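Local structure of CARDB domain-containing protein (Pyrococcus furiosus, 3IDU) at residues A[18-23]-A[40-45]; A[91-96]-A[111-116]. The protein is of unknown function, but this piece of it, an all-beta CARDB domain, binds two manganese ions. One frame throughout, in Å; residues are numbered along the deposited sequence.

Contact 1. Residues A[18-23]-A[40-45]. With MN (manganese (II) ion), chain C.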
loop_
_atom_site.group_PDB
_atom_site.type_symbol
_atom_site.label_atom_id
_atom_site.label_comp_id
_atom_site.label_asym_id
_atom_site.label_seq_id
_atom_site.Cartn_x
_atom_site.Cartn_y
_atom_site.Cartn_z
ATOM N N ASP A 18 4.666 -12.853 -3.215
ATOM C CA ASP A 18 3.293 -12.369 -3.311
ATOM C C ASP A 18 3.229 -11.038 -2.604
ATOM O O ASP A 18 3.200 -10.959 -1.378
ATOM C CB ASP A 18 2.244 -13.307 -2.703
ATOM C CG ASP A 18 0.822 -12.803 -2.961
ATOM O OD1 ASP A 18 0.691 -11.800 -3.693
ATOM O OD2 ASP A 18 -0.159 -13.388 -2.452
ATOM N N LEU A 19 3.219 -9.993 -3.408
ATOM C CA LEU A 19 3.177 -8.640 -2.907
ATOM C C LEU A 19 1.762 -8.209 -2.574
ATOM O O LEU A 19 0.825 -8.510 -3.303
ATOM C CB LEU A 19 3.758 -7.711 -3.965
ATOM C CG LEU A 19 5.206 -8.024 -4.327
ATOM C CD1 LEU A 19 5.582 -7.345 -5.636
ATOM C CD2 LEU A 19 6.112 -7.556 -3.196
ATOM N N THR A 20 1.616 -7.494 -1.467
ATOM C CA THR A 20 0.313 -6.999 -1.059
ATOM C C THR A 20 0.500 -5.629 -0.417
ATOM O O THR A 20 1.595 -5.296 0.037
ATOM C CB THR A 20 -0.364 -7.944 -0.047
ATOM O OG1 THR A 20 -1.762 -7.631 0.030
ATOM C CG2 THR A 20 0.255 -7.779 1.326
ATOM N N VAL A 21 -0.565 -4.839 -0.381
ATOM C CA VAL A 21 -0.503 -3.510 0.216
ATOM C C VAL A 21 -1.754 -3.197 1.026
ATOM O O VAL A 21 -2.847 -3.676 0.721
ATOM C CB VAL A 21 -0.349 -2.406 -0.854
ATOM C CG1 VAL A 21 1.016 -2.485 -1.500
ATOM C CG2 VAL A 21 -1.448 -2.539 -1.898
ATOM N N GLU A 22 -1.575 -2.382 2.060
ATOM C CA GLU A 22 -2.670 -1.969 2.926
ATOM C C GLU A 22 -2.351 -0.559 3.409
ATOM O O GLU A 22 -1.194 -0.237 3.679
ATOM C CB GLU A 22 -2.788 -2.902 4.133
ATOM C CG GLU A 22 -4.194 -2.994 4.704
ATOM C CD GLU A 22 -4.220 -3.525 6.128
ATOM O OE1 GLU A 22 -3.410 -4.414 6.449
ATOM O OE2 GLU A 22 -5.060 -3.054 6.920
ATOM N N ILE A 23 -3.376 0.279 3.513
ATOM C CA ILE A 23 -3.203 1.654 3.971
ATOM C C ILE A 23 -3.788 1.787 5.372
ATOM O O ILE A 23 -4.840 1.220 5.659
ATOM C CB ILE A 23 -3.953 2.643 3.062
ATOM C CG1 ILE A 23 -3.390 2.586 1.641
ATOM C CG2 ILE A 23 -3.863 4.049 3.644
ATOM C CD1 ILE A 23 -4.362 3.091 0.593
ATOM N N HIS A 40 1.456 -0.323 4.349
ATOM C CA HIS A 40 2.055 -1.587 4.759
ATOM C C HIS A 40 2.214 -2.483 3.534
ATOM O O HIS A 40 1.228 -2.958 2.976
ATOM C CB HIS A 40 1.170 -2.281 5.801
ATOM C CG HIS A 40 1.104 -1.562 7.112
ATOM N ND1 HIS A 40 1.491 -2.143 8.300
ATOM C CD2 HIS A 40 0.728 -0.296 7.417
ATOM C CE1 HIS A 40 1.360 -1.265 9.280
ATOM N NE2 HIS A 40 0.899 -0.137 8.771
ATOM N N VAL A 41 3.457 -2.697 3.113
ATOM C CA VAL A 41 3.734 -3.536 1.948
ATOM C C VAL A 41 4.353 -4.838 2.443
ATOM O O VAL A 41 5.317 -4.829 3.211
ATOM C CB VAL A 41 4.686 -2.813 0.954
ATOM C CG1 VAL A 41 6.043 -2.575 1.599
ATOM C CG2 VAL A 41 4.828 -3.623 -0.326
ATOM N N LYS A 42 3.789 -5.965 2.014
ATOM C CA LYS A 42 4.290 -7.256 2.461
ATOM C C LYS A 42 4.552 -8.222 1.320
ATOM O O LYS A 42 3.981 -8.096 0.237
ATOM C CB LYS A 42 3.277 -7.891 3.420
ATOM C CG LYS A 42 2.709 -6.903 4.433
ATOM C CD LYS A 42 1.517 -7.454 5.199
ATOM C CE LYS A 42 1.939 -8.453 6.263
ATOM N NZ LYS A 42 0.796 -8.811 7.166
ATOM N N ASN A 43 5.443 -9.175 1.571
ATOM C CA ASN A 43 5.740 -10.223 0.609
ATOM C C ASN A 43 5.345 -11.484 1.356
ATOM O O ASN A 43 6.059 -11.927 2.251
ATOM C CB ASN A 43 7.227 -10.290 0.263
ATOM C CG ASN A 43 7.541 -11.421 -0.701
ATOM O OD1 ASN A 43 6.639 -12.119 -1.173
ATOM N ND2 ASN A 43 8.823 -11.601 -1.008
ATOM N N LEU A 44 4.196 -12.047 1.004
ATOM C CA LEU A 44 3.711 -13.250 1.666
ATOM C C LEU A 44 4.394 -14.510 1.152
ATOM O O LEU A 44 4.248 -15.576 1.747
ATOM C CB LEU A 44 2.204 -13.384 1.452
ATOM C CG LEU A 44 1.359 -12.145 1.743
ATOM C CD1 LEU A 44 -0.091 -12.406 1.352
ATOM C CD2 LEU A 44 1.468 -11.778 3.211
ATOM N N GLY A 45 5.138 -14.377 0.056
ATOM C CA GLY A 45 5.799 -15.522 -0.550
ATOM C C GLY A 45 7.142 -15.963 -0.000
ATOM O O GLY A 45 7.723 -15.302 0.859
HETATM MN MN MN C . 0.079 -9.888 -4.904
#

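Contact 2. Residues A[91-96]-A[111-116]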
loop_
_atom_site.group_PDB
_atom_site.type_symbol
_atom_site.label_atom_id
_atom_site.label_comp_id
_atom_site.label_asym_id
_atom_site.label_seq_id
_atom_site.Cartn_x
_atom_site.Cartn_y
_atom_site.Cartn_z
ATOM N N ARG A 91 -10.539 9.416 -1.953
ATOM C CA ARG A 91 -10.208 7.996 -2.023
ATOM C C ARG A 91 -8.702 7.825 -2.200
ATOM O O ARG A 91 -8.123 8.306 -3.173
ATOM C CB ARG A 91 -10.942 7.333 -3.192
ATOM C CG ARG A 91 -10.537 5.878 -3.433
ATOM C CD ARG A 91 -11.335 5.233 -4.570
ATOM N NE ARG A 91 -12.766 5.149 -4.277
ATOM C CZ ARG A 91 -13.653 6.106 -4.542
ATOM N NH1 ARG A 91 -13.264 7.237 -5.115
ATOM N NH2 ARG A 91 -14.933 5.930 -4.235
ATOM N N ILE A 92 -8.067 7.157 -1.244
ATOM C CA ILE A 92 -6.630 6.920 -1.317
ATOM C C ILE A 92 -6.415 5.508 -1.854
ATOM O O ILE A 92 -7.031 4.557 -1.377
ATOM C CB ILE A 92 -5.943 7.015 0.079
ATOM C CG1 ILE A 92 -6.027 8.444 0.629
ATOM C CG2 ILE A 92 -4.463 6.659 -0.039
ATOM C CD1 ILE A 92 -7.424 8.957 0.842
ATOM N N ASN A 93 -5.557 5.381 -2.861
ATOM C CA ASN A 93 -5.246 4.083 -3.429
ATOM C C ASN A 93 -3.756 3.855 -3.281
ATOM O O ASN A 93 -2.963 4.788 -3.372
ATOM C CB ASN A 93 -5.603 4.006 -4.924
ATOM C CG ASN A 93 -7.085 3.773 -5.171
ATOM O OD1 ASN A 93 -7.763 4.607 -5.766
ATOM N ND2 ASN A 93 -7.590 2.630 -4.718
ATOM N N ALA A 94 -3.381 2.607 -3.033
ATOM C CA ALA A 94 -1.981 2.248 -2.914
ATOM C C ALA A 94 -1.806 1.026 -3.799
ATOM O O ALA A 94 -2.649 0.129 -3.801
ATOM C CB ALA A 94 -1.634 1.920 -1.470
ATOM N N THR A 95 -0.733 1.001 -4.577
ATOM C CA THR A 95 -0.488 -0.132 -5.456
ATOM C C THR A 95 0.953 -0.597 -5.360
ATOM O O THR A 95 1.855 0.189 -5.067
ATOM C CB THR A 95 -0.753 0.221 -6.935
ATOM O OG1 THR A 95 0.267 1.113 -7.407
ATOM C CG2 THR A 95 -2.110 0.897 -7.091
ATOM N N VAL A 96 1.166 -1.881 -5.608
ATOM C CA VAL A 96 2.509 -2.430 -5.604
ATOM C C VAL A 96 2.628 -3.266 -6.879
ATOM O O VAL A 96 1.706 -3.990 -7.252
ATOM C CB VAL A 96 2.792 -3.254 -4.323
ATOM C CG1 VAL A 96 1.813 -4.411 -4.201
ATOM C CG2 VAL A 96 4.228 -3.758 -4.343
ATOM N N VAL A 111 -3.626 -4.042 -4.761
ATOM C CA VAL A 111 -4.220 -2.710 -4.687
ATOM C C VAL A 111 -5.016 -2.503 -3.402
ATOM O O VAL A 111 -5.821 -3.353 -3.018
ATOM C CB VAL A 111 -5.158 -2.459 -5.888
ATOM C CG1 VAL A 111 -5.776 -1.074 -5.782
ATOM C CG2 VAL A 111 -4.386 -2.599 -7.192
ATOM N N ALA A 112 -4.783 -1.366 -2.751
ATOM C CA ALA A 112 -5.475 -1.007 -1.522
ATOM C C ALA A 112 -6.348 0.221 -1.773
ATOM O O ALA A 112 -6.013 1.085 -2.592
ATOM C CB ALA A 112 -4.467 -0.709 -0.414
ATOM N N THR A 113 -7.473 0.286 -1.072
ATOM C CA THR A 113 -8.395 1.405 -1.201
ATOM C C THR A 113 -8.721 1.883 0.207
ATOM O O THR A 113 -9.047 1.082 1.081
ATOM C CB THR A 113 -9.689 0.977 -1.924
ATOM O OG1 THR A 113 -9.350 0.381 -3.183
ATOM C CG2 THR A 113 -10.588 2.182 -2.174
ATOM N N PHE A 114 -8.611 3.186 0.425
ATOM C CA PHE A 114 -8.878 3.766 1.730
ATOM C C PHE A 114 -9.544 5.121 1.532
ATOM O O PHE A 114 -9.002 6.003 0.865
ATOM C CB PHE A 114 -7.561 3.910 2.499
ATOM C CG PHE A 114 -7.733 4.178 3.965
ATOM C CD1 PHE A 114 -8.071 5.447 4.420
ATOM C CD2 PHE A 114 -7.571 3.152 4.892
ATOM C CE1 PHE A 114 -8.248 5.695 5.779
ATOM C CE2 PHE A 114 -7.745 3.387 6.255
ATOM C CZ PHE A 114 -8.085 4.663 6.700
ATOM N N ASP A 115 -10.730 5.274 2.109
ATOM C CA ASP A 115 -11.494 6.507 1.996
ATOM C C ASP A 115 -11.269 7.441 3.184
ATOM O O ASP A 115 -11.286 7.013 4.339
ATOM C CB ASP A 115 -12.976 6.158 1.848
ATOM C CG ASP A 115 -13.266 5.426 0.548
ATOM O OD1 ASP A 115 -14.001 4.415 0.569
ATOM O OD2 ASP A 115 -12.754 5.865 -0.506
ATOM N N VAL A 116 -11.056 8.720 2.887
ATOM C CA VAL A 116 -10.816 9.725 3.915
ATOM C C VAL A 116 -11.771 10.903 3.764
ATOM O O VAL A 116 -11.930 11.449 2.673
ATOM C CB VAL A 116 -9.367 10.261 3.844
ATOM C CG1 VAL A 116 -9.159 11.344 4.892
ATOM C CG2 VAL A 116 -8.382 9.123 4.057
#

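Contact 1. Residues A[18-23]-A[40-45]
The carboxamide of Asn43 is gripped from opposite faces of its plane: Asp18 N donates to OD1 at 2.9 Å in a nearly straight bond (169°), and Gly45 N reaches the same oxygen from above the other face, closing an Asx turn where strand 35-43 ends. With CG anti to the backbone N (chi1 178°), the amide lies back towards Asp18, while Asn43 ND2 donates to Ile47 O. The imidazole of His40 has Glu22 O near its plane at the edge, an oxygen that accepts from His40 N at 2.7 Å; ND1 is hydrogen-bonded to Glu75 OE1 on the strand beyond. Between these groups runs an antiparallel ladder. Thr20 and Lys42 exchange backbone hydrogen bonds, and on the face that also carries Glu22 and His40, Thr20 CG2 rests alongside Lys42 CB, 3.7 Å away, with Thr20 OG1 hydrogen-bonded to Asn109 O. On the opposite face Val21 CG1 meets Val41 CG2 at 4.1 Å. At the end of the ladder Leu44 N donates to Asp18 O at 2.8 Å. An alanine in place of Asn43 would lose the oxygen shared by Asp18 N and Gly45 N, and the turn would probably be freer to shift. Asp18 N and O are anchored to the 40-45 segment while Asp18 OD1 binds manganese at 2.3 Å beside Leu19 O, consistent with Asn43 acting as a second-shell residue that positions Asp18.

Contact 2. Residues A[91-96]-A[111-116]
Ile92 reaches diagonally past its partner Phe114 to meet Val116 on the buried face of an antiparallel strand pair in the larger sheet of this beta-sandwich, a CARDB domain of the E-set clan. Ile92 CD1 bends along the strand, chi2 61°, to press on Val116 CG2 at 3.4 Å, closer than two methyls normally come. That same methyl of Val116 lies in plane at the edge of the Phe114 ring. Further along, the face drops to two methyls, Ala94 CB and Ala112 CB, 4.0 Å apart; this low stretch, flanked by Ile92 and Phe114, takes the side chain of Ile23 from the facing sheet, which touches all four. The other face carries more polar side chains. Arg91 runs beside Thr113 and Asp115, its CG 3.9 Å from Thr113 CG2, and Asp115 OD2 sits over one face of the guanidinium; with Arg91 NE 3.8 Å from that oxygen and the two planes almost perpendicular, the salt bridge is long and purely electrostatic. At the far end Thr95 CG2 touches Val111 CG2, while Thr95 OG1 turns to Glu98. Asn93 leans across the ladder between these groups. Its ND2 donates to Ala112 O at 3.1 Å, and Ala94 N reaches that carbonyl oxygen from the opposite face of its plane.

Contact 1 belongs to the three-stranded sheet and contact 2 to the larger one, and the two sheets pack face to face as the layers of the sandwich, with contact centres about 13 Å apart. Val21 is one point of junction: its CG1 lies 3.4 Å from Val96 CG1, its CG2 3.5 Å from Ala94 O. Ile23 is another, equally close, with Ile23 O 3.4 Å from Phe114 CD2. The 18-23 segment supplies Asp18 and Leu19 to one manganese ion, whose remaining protein ligands, Glu104, Asn106, Asn109 and Asn110, come from the loop joining the two strands of contact 2. This ion ties the loop to the start of strand 19-24, while the second is held within the loop, Glu104 bridging the two.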